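Local structure of uncharacterized protein (Thermotoga maritima, 1VMJ) at residues A[28-33]-A[61-66]; A[86-91]-A[97-102]; A[91-96]-A[102-107]. The protein is of unknown function but belongs to the UPF0047 (YjbQ) family, forms a three-subunit assembly with bound sodium, and has been proposed to be a thiamin phosphate synthase. All blocks are in the same frame, centred on the assembly; numbering follows the deposited sequence.

Contact 1: A[28-33]-A[61-66]; sequences REFINI and SVFIND
The rings of Phe30 and Phe63 meet with their planes nearly perpendicular, at 85°, and their centroids 5.7 Å apart. Phe30 CD1 lies at the edge of the Phe63 ring, close to its plane, whereas Phe63 CZ comes up to the Phe30 ring obliquely. The touching parts are two ring bonds: CD1 and CE1 of Phe30 against CE1 and CZ of Phe63. The shortest approach, Phe30 CD1 to Phe63 CZ, is 3.6 Å, and Phe30 CE1 stands 3.9 Å from Phe63 CE1. Phe63 takes the crowded rotamer, its CG between the backbone N and the carbonyl carbon (chi1 66°), which swings the ring across the sheet toward Phe30. Phe30 was modelled in two conformations, and this geometry belongs to one of them. While Phe30 meets the Phe63 ring at its edge, the ring of Phe132 meets it too, with planes at about 20°. A leucine in place of Phe63 would probably leave Phe30 CD1 without the ring edge it meets and open a gap beside Phe132. Across the segments the contact is purely apolar. At the far end of 61-66, Asn65 OD1 accepts the backbone N of Asp66 at 2.9 Å and is also bonded to His104 of the second subunit. Strands 29-32 and 60-65 are the outer strands of a three-stranded antiparallel sheet, with 130-135 between them; backbone bonds join Ile31 to Tyr133 and Phe63 to Phe132. The two phenylalanines therefore bridge over the middle strand, Phe30 packing on Phe75 of helix 69-82 and Phe63 reaching Met110 of helix 101-110.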
# COMPACT_ATOMS: atom_id res chain seq x y z
N ARG A 28 17.52 6.72 10.79
CA ARG A 28 16.19 6.13 10.85
C ARG A 28 15.44 6.68 12.06
O ARG A 28 16.01 6.82 13.15
CB ARG A 28 16.26 4.61 10.93
CG ARG A 28 16.97 3.95 9.75
CD ARG A 28 16.64 2.48 9.58
NE ARG A 28 17.36 1.66 10.54
CZ ARG A 28 18.64 1.28 10.40
NH1 ARG A 28 19.33 1.63 9.34
NH2 ARG A 28 19.22 0.54 11.34
N GLU A 29 14.14 6.92 11.87
CA GLU A 29 13.27 7.47 12.90
C GLU A 29 11.82 7.30 12.51
O GLU A 29 11.51 7.37 11.34
CB GLU A 29 13.56 8.96 13.13
CG GLU A 29 12.79 9.53 14.33
CD GLU A 29 13.11 10.98 14.67
OE1 GLU A 29 14.03 11.57 14.06
OE2 GLU A 29 12.42 11.51 15.59
N PHE A 30 10.94 7.03 13.49
CA PHE A 30 9.50 7.09 13.27
C PHE A 30 8.99 8.35 13.96
O PHE A 30 9.31 8.60 15.13
CB PHE A 30 8.81 5.87 13.84
CG PHE A 30 9.29 4.57 13.25
CD1 PHE A 30 9.03 4.26 11.93
CD2 PHE A 30 10.00 3.65 14.02
CE1 PHE A 30 9.48 3.06 11.38
CE2 PHE A 30 10.45 2.46 13.47
CZ PHE A 30 10.19 2.16 12.17
N ILE A 31 8.19 9.12 13.24
CA ILE A 31 7.63 10.36 13.78
C ILE A 31 6.11 10.32 13.67
O ILE A 31 5.59 10.13 12.59
CB ILE A 31 8.18 11.58 13.04
CG1 ILE A 31 9.70 11.65 13.22
CG2 ILE A 31 7.51 12.87 13.55
CD1 ILE A 31 10.35 12.76 12.48
N ASN A 32 5.41 10.47 14.79
CA ASN A 32 3.95 10.51 14.78
C ASN A 32 3.50 11.85 14.18
O ASN A 32 3.75 12.92 14.73
CB ASN A 32 3.37 10.31 16.19
CG ASN A 32 1.90 10.12 16.20
OD1 ASN A 32 1.20 10.61 15.31
ND2 ASN A 32 1.40 9.42 17.22
N ILE A 33 2.84 11.79 13.02
CA ILE A 33 2.37 12.99 12.31
C ILE A 33 0.84 13.17 12.37
O ILE A 33 0.28 14.07 11.74
CB ILE A 33 2.85 13.03 10.83
CG1 ILE A 33 2.29 11.88 9.99
CG2 ILE A 33 4.36 13.09 10.84
CD1 ILE A 33 2.68 12.02 8.50
N SER A 61 8.73 6.40 4.27
CA SER A 61 7.37 5.86 4.28
C SER A 61 6.41 6.75 5.01
O SER A 61 6.80 7.49 5.89
CB SER A 61 7.34 4.51 5.00
OG SER A 61 8.07 3.54 4.28
N VAL A 62 5.13 6.62 4.65
CA VAL A 62 4.03 7.03 5.52
C VAL A 62 3.14 5.80 5.75
O VAL A 62 2.79 5.10 4.81
CB VAL A 62 3.23 8.17 4.94
CG1 VAL A 62 2.02 8.47 5.80
CG2 VAL A 62 4.09 9.42 4.81
N PHE A 63 2.86 5.50 7.01
CA PHE A 63 2.12 4.29 7.37
C PHE A 63 1.34 4.57 8.63
O PHE A 63 1.55 5.58 9.31
CB PHE A 63 3.06 3.08 7.55
CG PHE A 63 4.01 3.22 8.74
CD1 PHE A 63 5.22 3.89 8.63
CD2 PHE A 63 3.67 2.69 9.96
CE1 PHE A 63 6.06 4.05 9.74
CE2 PHE A 63 4.52 2.80 11.04
CZ PHE A 63 5.71 3.49 10.93
N ILE A 64 0.40 3.66 8.90
CA ILE A 64 -0.42 3.71 10.09
C ILE A 64 -0.14 2.50 10.97
O ILE A 64 -0.22 1.35 10.50
CB ILE A 64 -1.92 3.80 9.76
CG1 ILE A 64 -2.24 5.24 9.31
CG2 ILE A 64 -2.77 3.46 10.97
CD1 ILE A 64 -3.52 5.42 8.59
N ASN A 65 0.15 2.74 12.24
CA ASN A 65 0.25 1.65 13.19
C ASN A 65 0.22 2.20 14.61
O ASN A 65 -0.25 3.28 14.81
CB ASN A 65 1.45 0.74 12.88
CG ASN A 65 1.12 -0.73 13.16
OD1 ASN A 65 1.00 -1.11 14.33
ND2 ASN A 65 0.82 -1.50 12.11
N ASP A 66 0.72 1.45 15.58
CA ASP A 66 0.62 1.86 16.99
C ASP A 66 1.71 2.84 17.36
O ASP A 66 2.85 2.71 16.92
CB ASP A 66 0.80 0.61 17.87
CG ASP A 66 0.15 0.73 19.25
OD1 ASP A 66 -0.46 1.76 19.62
OD2 ASP A 66 0.24 -0.28 19.97

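Contact 2: A[86-91]-A[97-102]; sequences KPYSQY and GEDNAD. With NA (sodium ion), chain B; SO4 (sulfate ion), chain D.
Tyr88 and Asp99 lie side by side and point the same way, the methylene of the aspartate resting on one face of the ring. Asp99 CB sits 3.7 Å from the Tyr88 ring centroid and only 15° off the ring normal, a CH-pi contact, while Lys86 CG is over the opposite face, so the ring is sandwiched between aliphatic carbons. With CG of Asp99 between the backbone N and the carbonyl carbon (chi1 70°), the carboxylate runs alongside the ring, the two planes 21° apart. A water then ties the polar ends together, donating to Tyr88 OH and to Asp99 OD2, each at 2.9 Å. Both ends have further partners: Glu85 for the hydroxyl, and Arg27, in a salt bridge, for Asp99 OD1. Tyr91, as deeply involved as Tyr88, presses its CB on Ala101 CB at 3.3 Å, a tight fit. Gln90 CG lies over the centre of one face of its ring, and the backbone N of Asp102, 4.2 Å from Tyr91 CE2, over the other, toward the rim. Its hydroxyl bonds to Pro84 O. Pro87, preceded by a cis peptide, starts the turn 88-90, where Tyr88 N and Ser89 N hold a sulfate, probably from the crystallisation liquor. Pro87 O receives Gln90 N and, from the other face of its plane, Gln90 NE2. The two segments thus fold a loop back against the first turn of helix 101-110. Asn100 stands at the N-cap but makes no capping bond; instead its OD1 binds the sodium ion at 2.5 Å. The arrangement is that of a metal site at a helix N-terminus, where His93 and His104 join Asn100, with 86-91 packed across the helix start from the ion.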
# COMPACT_ATOMS: atom_id res chain seq x y z
N LYS A 86 23.61 -3.03 6.10
CA LYS A 86 25.01 -3.42 5.85
C LYS A 86 25.15 -4.93 5.63
O LYS A 86 24.31 -5.69 6.11
CB LYS A 86 25.89 -2.99 7.03
CG LYS A 86 26.03 -1.47 7.12
CD LYS A 86 26.95 -0.95 8.22
N PRO A 87 26.22 -5.35 4.92
CA PRO A 87 27.23 -4.48 4.30
C PRO A 87 26.68 -3.71 3.10
O PRO A 87 25.82 -4.22 2.37
CB PRO A 87 28.31 -5.46 3.81
CG PRO A 87 27.60 -6.75 3.63
CD PRO A 87 26.50 -6.79 4.66
N TYR A 88 27.16 -2.49 2.92
CA TYR A 88 26.72 -1.67 1.80
C TYR A 88 26.99 -2.33 0.46
O TYR A 88 26.22 -2.19 -0.49
CB TYR A 88 27.37 -0.28 1.85
CG TYR A 88 26.99 0.51 3.07
CD1 TYR A 88 25.65 0.72 3.41
CD2 TYR A 88 27.97 1.04 3.90
CE1 TYR A 88 25.30 1.42 4.55
CE2 TYR A 88 27.61 1.77 5.04
CZ TYR A 88 26.27 1.96 5.35
OH TYR A 88 25.92 2.67 6.47
N SER A 89 28.08 -3.07 0.40
CA SER A 89 28.53 -3.76 -0.81
C SER A 89 27.56 -4.80 -1.35
O SER A 89 27.68 -5.19 -2.50
CB SER A 89 29.89 -4.42 -0.55
OG SER A 89 29.77 -5.43 0.44
N GLN A 90 26.60 -5.26 -0.54
CA GLN A 90 25.66 -6.26 -1.02
C GLN A 90 24.67 -5.71 -2.00
O GLN A 90 23.98 -6.48 -2.64
CB GLN A 90 24.90 -6.88 0.13
CG GLN A 90 23.83 -6.04 0.70
CD GLN A 90 23.27 -6.59 2.00
OE1 GLN A 90 22.65 -7.64 2.00
NE2 GLN A 90 23.45 -5.86 3.10
N TYR A 91 24.58 -4.39 -2.08
CA TYR A 91 23.61 -3.75 -2.97
C TYR A 91 24.29 -2.99 -4.10
O TYR A 91 25.11 -2.09 -3.87
CB TYR A 91 22.74 -2.77 -2.19
CG TYR A 91 21.98 -3.35 -1.04
CD1 TYR A 91 20.98 -4.31 -1.25
CD2 TYR A 91 22.26 -2.97 0.28
CE1 TYR A 91 20.27 -4.85 -0.21
CE2 TYR A 91 21.55 -3.52 1.36
CZ TYR A 91 20.55 -4.46 1.10
OH TYR A 91 19.82 -5.01 2.14
N GLY A 97 28.88 4.89 -4.50
CA GLY A 97 29.11 5.71 -3.33
C GLY A 97 27.91 6.03 -2.46
O GLY A 97 28.08 6.48 -1.34
N GLU A 98 26.71 5.80 -2.97
CA GLU A 98 25.52 5.91 -2.13
C GLU A 98 25.57 4.79 -1.12
O GLU A 98 26.27 3.81 -1.34
CB GLU A 98 24.23 5.78 -2.96
CG GLU A 98 24.05 6.94 -3.92
CD GLU A 98 23.84 8.25 -3.17
OE1 GLU A 98 22.80 8.37 -2.47
OE2 GLU A 98 24.70 9.14 -3.29
N ASP A 99 24.85 4.93 0.00
CA ASP A 99 24.78 3.86 0.98
C ASP A 99 23.36 3.58 1.41
O ASP A 99 23.13 2.88 2.39
CB ASP A 99 25.68 4.15 2.19
CG ASP A 99 25.19 5.29 3.06
OD1 ASP A 99 24.00 5.66 3.02
OD2 ASP A 99 26.01 5.80 3.87
N ASN A 100 22.40 4.09 0.65
CA ASN A 100 21.01 4.02 1.09
C ASN A 100 20.15 2.97 0.40
O ASN A 100 18.94 2.99 0.57
CB ASN A 100 20.35 5.40 0.99
CG ASN A 100 20.16 5.88 -0.46
OD1 ASN A 100 20.40 5.15 -1.42
ND2 ASN A 100 19.65 7.10 -0.60
N ALA A 101 20.74 1.98 -0.28
CA ALA A 101 19.94 0.93 -0.92
C ALA A 101 18.91 0.32 0.03
O ALA A 101 17.73 0.17 -0.32
CB ALA A 101 20.84 -0.12 -1.53
N ASP A 102 19.33 0.02 1.26
CA ASP A 102 18.45 -0.60 2.24
C ASP A 102 17.21 0.23 2.53
O ASP A 102 16.15 -0.33 2.82
CB ASP A 102 19.15 -0.87 3.55
CG ASP A 102 19.38 0.40 4.38
OD1 ASP A 102 20.19 1.28 3.97
OD2 ASP A 102 18.68 0.54 5.41
NA NA B . 19.02 5.77 -3.39
S SO4 D . 30.67 -2.27 3.52
O1 SO4 D . 29.56 -1.96 4.43
O2 SO4 D . 31.48 -1.05 3.58
O3 SO4 D . 30.29 -2.57 2.14
O4 SO4 D . 31.48 -3.41 4.00
O HOH W 1 26.72 5.45 6.70
O HOH W 2 20.65 6.99 -3.74
O HOH W 3 18.13 7.65 -2.70
O HOH W 4 18.05 6.63 -5.22

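Contact 3: A[91-96]-A[102-107]; sequences YKHNDT and DAHLKR. With NA (sodium ion), chain B.
His93 and His104 converge on the sodium ion, their NE2 atoms binding it at 2.2 Å and 2.1 Å respectively, distances short for sodium. The rings cross at about a right angle, planes 78° apart; His93 NE2 and His104 NE2 come within 3.3 Å because they share the metal, not through a hydrogen bond. Asn100 and three waters complete six ligands, each protein ligand facing a water across the ion, in an octahedral site. His93 reaches in with CG anti to its backbone nitrogen (chi1 -178°). Between its metal bond and an ND1 bond to the third subunit, each ring's rotation is probably fixed: Glu68 of that subunit bonds His93 ND1 and its Asn65 bonds His104 ND1. The site is thus of the subunit-interface type: a short 3-10 turn and the first turns of helix 101-110 supply the metal-binding histidines, and a neighbouring chain supplies part of the second shell. Asp74 of that subunit also receives the backbone N of Lys92 and of His93. Well apart from the metal, Leu105 CD1 meets Tyr91 CE1 at 3.6 Å, coming from the opposite direction. A water accepts from Asn94 ND2, at 3.1 Å, and from Asp102 N, while Asn94 OD1 takes the N-H of Ala101 at the helix start. Farther out, Lys106 NZ bonds Asp102 OD2 at 2.8 Å on the anti side of the carboxylate, which Arg27 bridges through OD1.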
# COMPACT_ATOMS: atom_id res chain seq x y z
N TYR A 91 24.58 -4.39 -2.08
CA TYR A 91 23.61 -3.75 -2.97
C TYR A 91 24.29 -2.99 -4.10
O TYR A 91 25.11 -2.09 -3.87
CB TYR A 91 22.74 -2.77 -2.19
CG TYR A 91 21.98 -3.35 -1.04
CD1 TYR A 91 20.98 -4.31 -1.25
CD2 TYR A 91 22.26 -2.97 0.28
CE1 TYR A 91 20.27 -4.85 -0.21
CE2 TYR A 91 21.55 -3.52 1.36
CZ TYR A 91 20.55 -4.46 1.10
OH TYR A 91 19.82 -5.01 2.14
N LYS A 92 23.89 -3.33 -5.33
CA LYS A 92 24.42 -2.66 -6.52
C LYS A 92 24.07 -1.19 -6.58
O LYS A 92 24.81 -0.42 -7.17
CB LYS A 92 23.96 -3.34 -7.81
CG LYS A 92 24.38 -4.79 -7.94
CD LYS A 92 25.88 -4.96 -7.85
N HIS A 93 22.95 -0.79 -5.99
CA HIS A 93 22.60 0.62 -5.92
C HIS A 93 23.68 1.43 -5.22
O HIS A 93 23.83 2.63 -5.50
CB HIS A 93 21.27 0.80 -5.22
CG HIS A 93 20.81 2.21 -5.14
ND1 HIS A 93 20.47 2.94 -6.27
CD2 HIS A 93 20.64 3.05 -4.09
CE1 HIS A 93 20.09 4.15 -5.90
NE2 HIS A 93 20.17 4.24 -4.58
N ASN A 94 24.43 0.80 -4.31
CA ASN A 94 25.44 1.51 -3.52
C ASN A 94 26.81 1.53 -4.19
O ASN A 94 27.78 1.98 -3.59
CB ASN A 94 25.60 0.83 -2.16
CG ASN A 94 24.37 0.95 -1.26
OD1 ASN A 94 23.52 1.83 -1.44
ND2 ASN A 94 24.30 0.09 -0.25
N ASP A 95 26.90 1.01 -5.40
CA ASP A 95 28.20 0.76 -6.05
C ASP A 95 29.00 2.01 -6.40
O ASP A 95 30.23 1.93 -6.54
CB ASP A 95 28.01 -0.05 -7.34
CG ASP A 95 27.99 -1.54 -7.10
OD1 ASP A 95 28.20 -1.97 -5.96
OD2 ASP A 95 27.78 -2.29 -8.06
N THR A 96 28.32 3.13 -6.54
CA THR A 96 29.00 4.38 -6.88
C THR A 96 28.96 5.39 -5.73
O THR A 96 28.97 6.61 -5.96
CB THR A 96 28.33 5.00 -8.09
OG1 THR A 96 26.96 5.26 -7.77
CG2 THR A 96 28.42 4.05 -9.27
N ASP A 102 19.33 0.02 1.26
CA ASP A 102 18.45 -0.60 2.24
C ASP A 102 17.21 0.23 2.53
O ASP A 102 16.15 -0.33 2.82
CB ASP A 102 19.15 -0.87 3.55
CG ASP A 102 19.38 0.40 4.38
OD1 ASP A 102 20.19 1.28 3.97
OD2 ASP A 102 18.68 0.54 5.41
N ALA A 103 17.35 1.55 2.46
CA ALA A 103 16.24 2.44 2.79
C ALA A 103 15.12 2.33 1.74
O ALA A 103 13.94 2.46 2.07
CB ALA A 103 16.71 3.88 2.92
N HIS A 104 15.50 2.08 0.49
CA HIS A 104 14.51 1.90 -0.57
C HIS A 104 13.71 0.63 -0.32
O HIS A 104 12.51 0.57 -0.58
CB HIS A 104 15.18 1.78 -1.92
CG HIS A 104 15.95 2.99 -2.34
ND1 HIS A 104 15.42 3.96 -3.17
CD2 HIS A 104 17.22 3.37 -2.08
CE1 HIS A 104 16.33 4.89 -3.38
NE2 HIS A 104 17.43 4.56 -2.74
N LEU A 105 14.40 -0.40 0.18
CA LEU A 105 13.77 -1.67 0.54
C LEU A 105 12.89 -1.58 1.79
O LEU A 105 11.75 -2.03 1.78
CB LEU A 105 14.83 -2.80 0.69
CG LEU A 105 15.77 -2.96 -0.50
CD1 LEU A 105 16.71 -4.12 -0.25
CD2 LEU A 105 15.08 -3.09 -1.82
N LYS A 106 13.41 -0.97 2.85
CA LYS A 106 12.66 -0.79 4.08
C LYS A 106 11.36 -0.01 3.82
O LYS A 106 10.30 -0.36 4.33
CB LYS A 106 13.51 -0.08 5.15
CG LYS A 106 14.62 -0.89 5.77
CD LYS A 106 15.28 -0.09 6.88
CE LYS A 106 16.22 -0.93 7.74
NZ LYS A 106 17.40 -1.37 6.98
N ARG A 107 11.45 1.05 3.01
CA ARG A 107 10.24 1.85 2.75
C ARG A 107 9.23 1.02 2.00
O ARG A 107 8.02 1.21 2.20
CB ARG A 107 10.58 3.17 2.03
CG ARG A 107 10.32 3.25 0.52
CD ARG A 107 8.87 3.36 0.15
NE ARG A 107 8.64 3.80 -1.23
CZ ARG A 107 8.49 5.06 -1.60
NH1 ARG A 107 8.53 6.05 -0.73
NH2 ARG A 107 8.27 5.35 -2.87
NA NA B . 19.02 5.77 -3.39
O HOH W 5 22.40 -0.02 2.17
O HOH W 2 20.65 6.99 -3.74
O HOH W 4 18.05 6.63 -5.22
O HOH W 3 18.13 7.65 -2.70

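Overall arrangement
Contact 1 is central, about 5 Å from the centre of the chain to its own centre, yet only partly buried, while contacts 2 and 3 lie some 22 and 18 Å out yet are buried, with the third subunit packing against them. Contact 1 is wholly apolar, one aromatic pair spanning a small sheet. Contacts 2 and 3 share Tyr91, Asp102 and helix 101-110, their segments alternate along the chain, and they supply one face of the sodium's octahedron: contact 2 gives an amide oxygen and contact 3 two imidazoles. Arg28 and Ser61 of contact 1 touch that helix. The subunit interface links the two regions, since Asn65 of one chain bonds His104 of another.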